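Local structure of beta-lactamase-related domain-containing protein (Bacteroides dorei DSM 17855, 5TGF) at residues Gly50-Lys61 against Leu199-Tyr210; Pro287-Trp295 against Phe305-Ala314. The protein is probably a serine hydrolase of the beta-lactamase and penicillin-binding protein type, though its substrate is not known. One frame throughout, in Å; residues are numbered along the deposited sequence.

Contact 1: residues Gly50-Lys61 against Leu199-Tyr210; sequences GDTKVYVASAGK and LGGGLCTTLNDY
Val54 and Thr205 form an antiparallel hydrogen-bonded pair, Val54 N to Thr205 O at 2.8 Å and Thr205 N to Val54 O at 2.9 Å, and Val56 N continues the pairing to Leu203 O. Beyond this two-stranded sheet, water 3 joins Ala57 N to Gly201 O and Leu203 O, and water 4 links Ala57 O with Leu199 O and Leu203 N. Gly60 has no side chain, and this lets Leu203 come close, Leu203 CD2 3.6 Å from Gly60 CA. Ser58 and Lys61, the latter in helix 60-74, match the SxxK pattern of serine beta-lactamases, in which the serine is the nucleophile; that role is inferred here. The lysine chain runs extended and bends only at its end (chi4 71°), which brings Lys61 NZ to 3.0 Å from Gly200 O, above the carbonyl plane; Tyr147 OH bonds both Ser58 OG and Lys61 NZ. Cys204 SG sits over the face of the Tyr55 ring, 4.0 Å from its centroid, a sulfur-aromatic contact that suits a small polarisable side chain. Tyr210 reaches from helix 207-218 to give its hydroxyl proton to Ala59 O, OH to O 2.7 Å. At the far end Thr206 is the N-cap of that helix, its OG1 accepting from Asp209 N, while Asn208 ND2 meets Asp51 OD1 at 2.8 Å from above the carboxylate plane.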
loop_
_atom_site.group_PDB
_atom_site.type_symbol
_atom_site.label_atom_id
_atom_site.label_comp_id
_atom_site.label_asym_id
_atom_site.label_seq_id
_atom_site.Cartn_x
_atom_site.Cartn_y
_atom_site.Cartn_z
ATOM N N GLY A 50 9.600 -16.568 -8.336
ATOM C CA GLY A 50 9.904 -15.310 -7.639
ATOM C C GLY A 50 9.884 -14.074 -8.551
ATOM O O GLY A 50 9.951 -12.918 -8.091
ATOM N N ASP A 51 9.968 -14.320 -9.851
ATOM C CA ASP A 51 10.111 -13.267 -10.826
ATOM C C ASP A 51 8.841 -13.093 -11.687
ATOM O O ASP A 51 8.840 -12.323 -12.620
ATOM C CB ASP A 51 11.357 -13.512 -11.688
ATOM C CG ASP A 51 12.669 -13.363 -10.895
ATOM O OD1 ASP A 51 12.857 -12.414 -10.104
ATOM O OD2 ASP A 51 13.533 -14.224 -11.062
ATOM N N THR A 52 7.773 -13.804 -11.365
ATOM C CA THR A 52 6.490 -13.626 -12.046
ATOM C C THR A 52 5.911 -12.257 -11.784
ATOM O O THR A 52 5.768 -11.870 -10.637
ATOM C CB THR A 52 5.486 -14.693 -11.617
ATOM O OG1 THR A 52 5.985 -15.990 -11.969
ATOM C CG2 THR A 52 4.130 -14.507 -12.298
ATOM N N LYS A 53 5.668 -11.483 -12.841
ATOM C CA LYS A 53 5.102 -10.169 -12.674
ATOM C C LYS A 53 3.593 -10.256 -12.438
ATOM O O LYS A 53 2.900 -11.002 -13.140
ATOM C CB LYS A 53 5.407 -9.287 -13.890
ATOM C CG LYS A 53 6.846 -8.849 -13.940
ATOM C CD LYS A 53 7.140 -8.063 -15.202
ATOM C CE LYS A 53 6.647 -6.633 -15.083
ATOM N NZ LYS A 53 6.675 -5.961 -16.404
ATOM N N VAL A 54 3.105 -9.512 -11.446
ATOM C CA VAL A 54 1.705 -9.539 -11.071
ATOM C C VAL A 54 1.234 -8.112 -10.829
ATOM O O VAL A 54 1.936 -7.302 -10.195
ATOM C CB VAL A 54 1.476 -10.376 -9.788
ATOM C CG1 VAL A 54 -0.007 -10.460 -9.480
ATOM C CG2 VAL A 54 2.042 -11.782 -9.901
ATOM N N TYR A 55 0.027 -7.809 -11.300
ATOM C CA TYR A 55 -0.659 -6.564 -10.908
ATOM C C TYR A 55 -1.244 -6.704 -9.501
ATOM O O TYR A 55 -2.118 -7.528 -9.279
ATOM C CB TYR A 55 -1.765 -6.249 -11.893
ATOM C CG TYR A 55 -1.214 -5.780 -13.216
ATOM C CD1 TYR A 55 -0.752 -4.483 -13.350
ATOM C CD2 TYR A 55 -1.092 -6.655 -14.303
ATOM C CE1 TYR A 55 -0.136 -4.059 -14.527
ATOM C CE2 TYR A 55 -0.501 -6.228 -15.505
ATOM C CZ TYR A 55 0.006 -4.956 -15.576
ATOM O OH TYR A 55 0.575 -4.466 -16.736
ATOM N N VAL A 56 -0.684 -5.972 -8.550
ATOM C CA VAL A 56 -0.978 -6.214 -7.104
ATOM C C VAL A 56 -1.909 -5.180 -6.480
ATOM O O VAL A 56 -2.193 -5.202 -5.250
ATOM C CB VAL A 56 0.310 -6.278 -6.269
ATOM C CG1 VAL A 56 1.155 -7.463 -6.728
ATOM C CG2 VAL A 56 1.095 -4.986 -6.332
ATOM N N ALA A 57 -2.428 -4.293 -7.316
ATOM C CA ALA A 57 -3.447 -3.329 -6.873
ATOM C C ALA A 57 -2.995 -2.530 -5.657
ATOM O O ALA A 57 -1.898 -1.977 -5.690
ATOM C CB ALA A 57 -4.754 -4.061 -6.641
ATOM N N SER A 58 -3.756 -2.524 -4.562
ATOM C CA SER A 58 -3.444 -1.646 -3.433
ATOM C C SER A 58 -2.186 -2.000 -2.687
ATOM O O SER A 58 -1.757 -1.207 -1.854
ATOM C CB SER A 58 -4.591 -1.563 -2.453
ATOM O OG SER A 58 -5.700 -0.986 -3.096
ATOM N N ALA A 59 -1.559 -3.137 -2.979
ATOM C CA ALA A 59 -0.225 -3.366 -2.422
ATOM C C ALA A 59 0.754 -2.268 -2.812
ATOM O O ALA A 59 1.703 -1.983 -2.071
ATOM C CB ALA A 59 0.303 -4.754 -2.755
ATOM N N GLY A 60 0.491 -1.604 -3.937
ATOM C CA GLY A 60 1.293 -0.457 -4.351
ATOM C C GLY A 60 1.132 0.837 -3.573
ATOM O O GLY A 60 1.989 1.713 -3.703
ATOM N N LYS A 61 0.091 0.976 -2.738
ATOM C CA LYS A 61 -0.085 2.215 -1.967
ATOM C C LYS A 61 1.113 2.450 -1.049
ATOM O O LYS A 61 1.561 3.577 -0.898
ATOM C CB LYS A 61 -1.397 2.226 -1.175
ATOM C CG LYS A 61 -2.634 2.478 -2.015
ATOM C CD LYS A 61 -3.903 2.581 -1.158
ATOM C CE LYS A 61 -5.138 2.962 -1.963
ATOM N NZ LYS A 61 -5.647 1.911 -2.877
ATOM N N LEU A 199 -1.415 5.354 -8.695
ATOM C CA LEU A 199 -0.750 5.166 -7.407
ATOM C C LEU A 199 -1.550 4.143 -6.612
ATOM O O LEU A 199 -0.980 3.244 -5.955
ATOM C CB LEU A 199 -0.647 6.460 -6.598
ATOM C CG LEU A 199 0.626 7.319 -6.877
ATOM C CD1 LEU A 199 0.549 7.907 -8.276
ATOM C CD2 LEU A 199 0.815 8.411 -5.843
ATOM N N GLY A 200 -2.857 4.347 -6.571
ATOM C CA GLY A 200 -3.676 3.544 -5.651
ATOM C C GLY A 200 -3.714 2.064 -6.016
ATOM O O GLY A 200 -3.756 1.195 -5.147
ATOM N N GLY A 201 -3.667 1.772 -7.310
ATOM C CA GLY A 201 -3.853 0.437 -7.795
ATOM C C GLY A 201 -3.044 0.003 -8.997
ATOM O O GLY A 201 -3.244 -1.103 -9.449
ATOM N N GLY A 202 -2.075 0.809 -9.447
ATOM C CA GLY A 202 -1.408 0.516 -10.704
ATOM C C GLY A 202 -0.217 -0.427 -10.680
ATOM O O GLY A 202 0.203 -0.910 -11.745
ATOM N N LEU A 203 0.359 -0.644 -9.497
ATOM C CA LEU A 203 1.651 -1.317 -9.365
ATOM C C LEU A 203 1.645 -2.748 -9.913
ATOM O O LEU A 203 0.763 -3.586 -9.587
ATOM C CB LEU A 203 2.130 -1.316 -7.897
ATOM C CG LEU A 203 3.510 -1.971 -7.705
ATOM C CD1 LEU A 203 4.614 -1.177 -8.401
ATOM C CD2 LEU A 203 3.877 -2.100 -6.239
ATOM N N CYS A 204 2.588 -2.986 -10.813
ATOM C CA CYS A 204 2.958 -4.317 -11.271
ATOM C C CYS A 204 4.332 -4.639 -10.660
ATOM O O CYS A 204 5.230 -3.810 -10.749
ATOM C CB CYS A 204 3.045 -4.307 -12.791
ATOM S SG CYS A 204 3.209 -5.950 -13.534
ATOM N N THR A 205 4.466 -5.800 -10.009
ATOM C CA THR A 205 5.696 -6.157 -9.315
ATOM C C THR A 205 5.894 -7.682 -9.239
ATOM O O THR A 205 5.193 -8.444 -9.867
ATOM C CB THR A 205 5.754 -5.487 -7.933
ATOM O OG1 THR A 205 7.095 -5.503 -7.408
ATOM C CG2 THR A 205 4.803 -6.111 -6.958
ATOM N N THR A 206 6.938 -8.090 -8.541
ATOM C CA THR A 206 7.244 -9.513 -8.362
ATOM C C THR A 206 7.471 -9.761 -6.882
ATOM O O THR A 206 7.717 -8.820 -6.120
ATOM C CB THR A 206 8.509 -9.897 -9.141
ATOM O OG1 THR A 206 9.619 -9.149 -8.636
ATOM C CG2 THR A 206 8.373 -9.579 -10.631
ATOM N N LEU A 207 7.511 -11.029 -6.492
ATOM C CA LEU A 207 7.888 -11.384 -5.141
ATOM C C LEU A 207 9.284 -10.848 -4.796
ATOM O O LEU A 207 9.438 -10.204 -3.744
ATOM C CB LEU A 207 7.877 -12.890 -4.941
ATOM C CG LEU A 207 8.346 -13.369 -3.553
ATOM C CD1 LEU A 207 7.338 -12.933 -2.494
ATOM C CD2 LEU A 207 8.601 -14.867 -3.497
ATOM N N ASN A 208 10.266 -11.052 -5.696
ATOM C CA ASN A 208 11.649 -10.671 -5.412
ATOM C C ASN A 208 11.786 -9.159 -5.295
ATOM O O ASN A 208 12.432 -8.684 -4.377
ATOM C CB ASN A 208 12.621 -11.227 -6.474
ATOM C CG ASN A 208 12.767 -12.740 -6.396
ATOM O OD1 ASN A 208 12.484 -13.357 -5.360
ATOM N ND2 ASN A 208 13.154 -13.361 -7.520
ATOM N N ASP A 209 11.120 -8.407 -6.174
ATOM C CA ASP A 209 11.150 -6.957 -6.101
ATOM C C ASP A 209 10.546 -6.444 -4.797
ATOM O O ASP A 209 11.146 -5.609 -4.121
ATOM C CB ASP A 209 10.431 -6.329 -7.285
ATOM C CG ASP A 209 11.297 -6.260 -8.522
ATOM O OD1 ASP A 209 12.421 -6.856 -8.546
ATOM O OD2 ASP A 209 10.842 -5.585 -9.462
ATOM N N TYR A 210 9.347 -6.907 -4.441
ATOM C CA TYR A 210 8.650 -6.296 -3.314
ATOM C C TYR A 210 9.309 -6.665 -1.972
ATOM O O TYR A 210 9.310 -5.880 -1.027
ATOM C CB TYR A 210 7.154 -6.714 -3.311
ATOM C CG TYR A 210 6.236 -5.746 -2.609
ATOM C CD1 TYR A 210 6.185 -5.686 -1.222
ATOM C CD2 TYR A 210 5.369 -4.923 -3.322
ATOM C CE1 TYR A 210 5.305 -4.845 -0.572
ATOM C CE2 TYR A 210 4.531 -4.031 -2.667
ATOM C CZ TYR A 210 4.504 -3.992 -1.302
ATOM O OH TYR A 210 3.700 -3.087 -0.653
HETATM O O HOH W 1 11.851 -9.808 -9.971
HETATM O O HOH W 2 6.498 -13.257 -8.191
HETATM O O HOH W 3 -1.972 -3.391 -9.970
HETATM O O HOH W 4 -0.564 0.440 -6.725
#

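Contact 2: residues Pro287-Trp295 against Phe305-Ala314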
loop_
_atom_site.group_PDB
_atom_site.type_symbol
_atom_site.label_atom_id
_atom_site.label_comp_id
_atom_site.label_asym_id
_atom_site.label_seq_id
_atom_site.Cartn_x
_atom_site.Cartn_y
_atom_site.Cartn_z
ATOM N N PRO A 287 -2.739 -4.617 1.877
ATOM C CA PRO A 287 -3.328 -5.670 1.065
ATOM C C PRO A 287 -3.977 -5.127 -0.194
ATOM O O PRO A 287 -4.497 -4.028 -0.179
ATOM C CB PRO A 287 -4.402 -6.285 1.970
ATOM C CG PRO A 287 -4.159 -5.707 3.313
ATOM C CD PRO A 287 -3.521 -4.367 3.088
ATOM N N GLY A 288 -3.962 -5.910 -1.261
ATOM C CA GLY A 288 -4.735 -5.591 -2.471
ATOM C C GLY A 288 -5.948 -6.494 -2.570
ATOM O O GLY A 288 -5.943 -7.576 -2.012
ATOM N N TRP A 289 -6.948 -6.069 -3.324
ATOM C CA TRP A 289 -8.216 -6.778 -3.389
ATOM C C TRP A 289 -8.052 -8.211 -3.922
ATOM O O TRP A 289 -8.877 -9.077 -3.616
ATOM C CB TRP A 289 -9.249 -6.026 -4.239
ATOM C CG TRP A 289 -8.900 -5.933 -5.723
ATOM C CD1 TRP A 289 -8.187 -4.924 -6.308
ATOM C CD2 TRP A 289 -9.264 -6.821 -6.786
ATOM N NE1 TRP A 289 -8.026 -5.157 -7.629
ATOM C CE2 TRP A 289 -8.706 -6.289 -7.975
ATOM C CE3 TRP A 289 -9.966 -8.024 -6.858
ATOM C CZ2 TRP A 289 -8.822 -6.924 -9.208
ATOM C CZ3 TRP A 289 -10.111 -8.650 -8.112
ATOM C CH2 TRP A 289 -9.541 -8.091 -9.260
ATOM N N ALA A 290 -7.045 -8.423 -4.790
ATOM C CA ALA A 290 -6.881 -9.678 -5.516
ATOM C C ALA A 290 -5.929 -10.663 -4.851
ATOM O O ALA A 290 -5.621 -11.729 -5.437
ATOM C CB ALA A 290 -6.434 -9.405 -6.963
ATOM N N GLY A 291 -5.510 -10.372 -3.625
ATOM C CA GLY A 291 -4.795 -11.337 -2.806
ATOM C C GLY A 291 -3.366 -11.010 -2.398
ATOM O O GLY A 291 -2.852 -11.609 -1.470
ATOM N N ALA A 292 -2.751 -10.004 -3.014
ATOM C CA ALA A 292 -1.412 -9.597 -2.619
ATOM C C ALA A 292 -1.448 -9.081 -1.165
ATOM O O ALA A 292 -2.304 -8.236 -0.812
ATOM C CB ALA A 292 -0.880 -8.509 -3.546
ATOM N N TYR A 293 -0.554 -9.587 -0.337
ATOM C CA TYR A 293 -0.516 -9.235 1.092
ATOM C C TYR A 293 0.936 -9.090 1.549
ATOM O O TYR A 293 1.601 -10.104 1.856
ATOM C CB TYR A 293 -1.190 -10.300 1.912
ATOM C CG TYR A 293 -1.262 -9.946 3.391
ATOM C CD1 TYR A 293 -2.138 -8.959 3.855
ATOM C CD2 TYR A 293 -0.532 -10.648 4.319
ATOM C CE1 TYR A 293 -2.207 -8.644 5.207
ATOM C CE2 TYR A 293 -0.592 -10.350 5.658
ATOM C CZ TYR A 293 -1.441 -9.350 6.103
ATOM O OH TYR A 293 -1.460 -9.056 7.461
ATOM N N PRO A 294 1.411 -7.855 1.626
ATOM C CA PRO A 294 2.655 -7.555 2.263
ATOM C C PRO A 294 2.475 -7.118 3.717
ATOM O O PRO A 294 1.558 -6.350 4.029
ATOM C CB PRO A 294 3.181 -6.409 1.411
ATOM C CG PRO A 294 1.934 -5.652 1.006
ATOM C CD PRO A 294 0.805 -6.643 1.030
ATOM N N TRP A 295 3.366 -7.547 4.602
ATOM C CA TRP A 295 3.290 -7.080 5.975
ATOM C C TRP A 295 4.617 -7.042 6.687
ATOM O O TRP A 295 5.577 -7.755 6.313
ATOM C CB TRP A 295 2.304 -7.922 6.765
ATOM C CG TRP A 295 2.853 -9.203 7.308
ATOM C CD1 TRP A 295 3.166 -9.460 8.615
ATOM C CD2 TRP A 295 3.044 -10.438 6.603
ATOM N NE1 TRP A 295 3.640 -10.752 8.742
ATOM C CE2 TRP A 295 3.512 -11.394 7.545
ATOM C CE3 TRP A 295 2.855 -10.841 5.271
ATOM C CZ2 TRP A 295 3.849 -12.721 7.186
ATOM C CZ3 TRP A 295 3.188 -12.157 4.906
ATOM C CH2 TRP A 295 3.648 -13.088 5.876
ATOM N N PHE A 305 5.710 -11.388 2.226
ATOM C CA PHE A 305 4.877 -10.981 1.100
ATOM C C PHE A 305 4.327 -12.233 0.463
ATOM O O PHE A 305 5.093 -13.153 0.124
ATOM C CB PHE A 305 5.686 -10.165 0.108
ATOM C CG PHE A 305 4.885 -9.649 -1.068
ATOM C CD1 PHE A 305 3.624 -9.089 -0.875
ATOM C CD2 PHE A 305 5.456 -9.565 -2.324
ATOM C CE1 PHE A 305 2.908 -8.531 -1.918
ATOM C CE2 PHE A 305 4.749 -9.029 -3.383
ATOM C CZ PHE A 305 3.463 -8.529 -3.191
ATOM N N PHE A 306 3.006 -12.295 0.329
ATOM C CA PHE A 306 2.353 -13.280 -0.542
ATOM C C PHE A 306 1.852 -12.558 -1.794
ATOM O O PHE A 306 1.080 -11.555 -1.708
ATOM C CB PHE A 306 1.182 -13.946 0.193
ATOM C CG PHE A 306 0.305 -14.803 -0.670
ATOM C CD1 PHE A 306 0.723 -16.077 -1.086
ATOM C CD2 PHE A 306 -0.968 -14.392 -1.013
ATOM C CE1 PHE A 306 -0.125 -16.888 -1.839
ATOM C CE2 PHE A 306 -1.796 -15.181 -1.775
ATOM C CZ PHE A 306 -1.362 -16.427 -2.215
ATOM N N ILE A 307 2.261 -13.067 -2.964
ATOM C CA ILE A 307 1.866 -12.474 -4.244
ATOM C C ILE A 307 1.053 -13.487 -5.064
ATOM O O ILE A 307 1.382 -14.683 -5.149
ATOM C CB ILE A 307 3.066 -11.927 -5.030
ATOM C CG1 ILE A 307 2.614 -11.008 -6.157
ATOM C CG2 ILE A 307 3.958 -13.049 -5.537
ATOM C CD1 ILE A 307 3.790 -10.343 -6.884
ATOM N N ALA A 308 -0.058 -13.004 -5.613
ATOM C CA ALA A 308 -1.003 -13.776 -6.348
ATOM C C ALA A 308 -2.101 -12.842 -6.859
ATOM O O ALA A 308 -2.174 -11.687 -6.427
ATOM C CB ALA A 308 -1.606 -14.868 -5.472
ATOM N N HIS A 309 -2.928 -13.348 -7.762
ATOM C CA HIS A 309 -4.059 -12.581 -8.311
ATOM C C HIS A 309 -5.254 -13.527 -8.421
ATOM O O HIS A 309 -5.251 -14.480 -9.185
ATOM C CB HIS A 309 -3.729 -11.933 -9.662
ATOM C CG HIS A 309 -4.740 -10.914 -10.105
ATOM N ND1 HIS A 309 -6.073 -11.222 -10.313
ATOM C CD2 HIS A 309 -4.634 -9.579 -10.300
ATOM C CE1 HIS A 309 -6.734 -10.115 -10.628
ATOM N NE2 HIS A 309 -5.890 -9.108 -10.607
ATOM N N VAL A 310 -6.281 -13.253 -7.640
ATOM C CA VAL A 310 -7.496 -14.111 -7.591
ATOM C C VAL A 310 -8.090 -14.261 -8.989
ATOM O O VAL A 310 -7.991 -13.354 -9.855
ATOM C CB VAL A 310 -8.533 -13.532 -6.563
ATOM C CG1 VAL A 310 -9.216 -12.295 -7.156
ATOM C CG2 VAL A 310 -9.562 -14.565 -6.121
ATOM N N GLN A 311 -8.653 -15.432 -9.243
ATOM C CA GLN A 311 -9.502 -15.606 -10.427
ATOM C C GLN A 311 -10.941 -15.611 -9.994
ATOM O O GLN A 311 -11.285 -16.206 -8.972
ATOM C CB GLN A 311 -9.148 -16.824 -11.297
ATOM C CG GLN A 311 -9.027 -18.196 -10.663
ATOM C CD GLN A 311 -8.049 -19.143 -11.434
ATOM O OE1 GLN A 311 -7.675 -18.895 -12.605
ATOM N NE2 GLN A 311 -7.634 -20.243 -10.769
ATOM N N GLY A 312 -11.752 -14.858 -10.722
ATOM C CA GLY A 312 -13.151 -14.677 -10.380
ATOM C C GLY A 312 -13.295 -13.583 -9.353
ATOM O O GLY A 312 -12.452 -12.703 -9.248
ATOM N N GLU A 313 -14.410 -13.603 -8.645
ATOM C CA GLU A 313 -14.670 -12.608 -7.625
ATOM C C GLU A 313 -13.761 -12.837 -6.436
ATOM O O GLU A 313 -13.457 -13.978 -6.064
ATOM C CB GLU A 313 -16.140 -12.633 -7.174
ATOM C CG GLU A 313 -17.072 -12.163 -8.269
ATOM C CD GLU A 313 -18.510 -12.096 -7.814
ATOM O OE1 GLU A 313 -18.906 -11.060 -7.233
ATOM O OE2 GLU A 313 -19.214 -13.099 -8.006
ATOM N N ALA A 314 -13.393 -11.726 -5.821
ATOM C CA ALA A 314 -12.560 -11.720 -4.657
ATOM C C ALA A 314 -13.260 -12.398 -3.475
ATOM O O ALA A 314 -12.606 -13.022 -2.655
ATOM C CB ALA A 314 -12.206 -10.273 -4.311
#
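Pro294 and Phe305 lie side by side, pointing the same way from a non-hydrogen-bonded pair, with Pro294 CB 3.6 Å from Phe305 CD1; Ala292 CB touches the same ring, and Leu214 of helix 207-218 packs on both Pro294 and Phe305. Proline costs no hydrogen bond to strand 302-307, because at such a pair its nitrogen is turned away from that strand. The neighbouring pair, Tyr293 and Phe306, is joined by two reciprocal backbone hydrogen bonds, the shorter 2.9 Å from Tyr293 N to Phe306 O. These strands are the hairpin 293-297 and 302-307 within the antiparallel sheet of the beta-lactamase fold. In the type I turn Gly288-Gly291 before it, Gly291 has a phi of 117°, which favours glycine, and its O meets the Phe306 ring edge. Ala290 CB stands over the His309 ring, 3.6 Å from its centroid, a CH-pi contact, and over the Trp289 ring too, one methyl serving both. Trp289 CH2 nears His309 CE1 obliquely, planes at 86°. With CG anti to the backbone N (chi1 -168°), the His309 ring swings back to Ala290. Val310 N bonds Ala290 O at 2.8 Å; His309 ND1 donates to Val310 O, and its NE2 is hydrogen-bonded to His195 NE2.

Contact 1 and contact 2 have centres about 10 Å apart and touch directly. Tyr210 of contact 1 lies between them: its ring stacks on Phe305, and Tyr210 CE1 comes within 3.3 Å of Pro294 CB, so helix 207-218 rests on the sheet. Nearer the presumed active site, Ser58 CB lies 3.4 Å from Pro287 O, and Tyr55 O is 3.4 Å from His309 CD2. Trp289, in the turn 288-291, packs on Ala57, which places that turn beside the neighbour of Ser58, the probable nucleophile. Glycerol, probably from the crystallisation liquor, lies about 3 Å from Gly201 and, in contact 2, about 3 Å from the Trp289 side chain, consistent with a pocket bordered by both contacts.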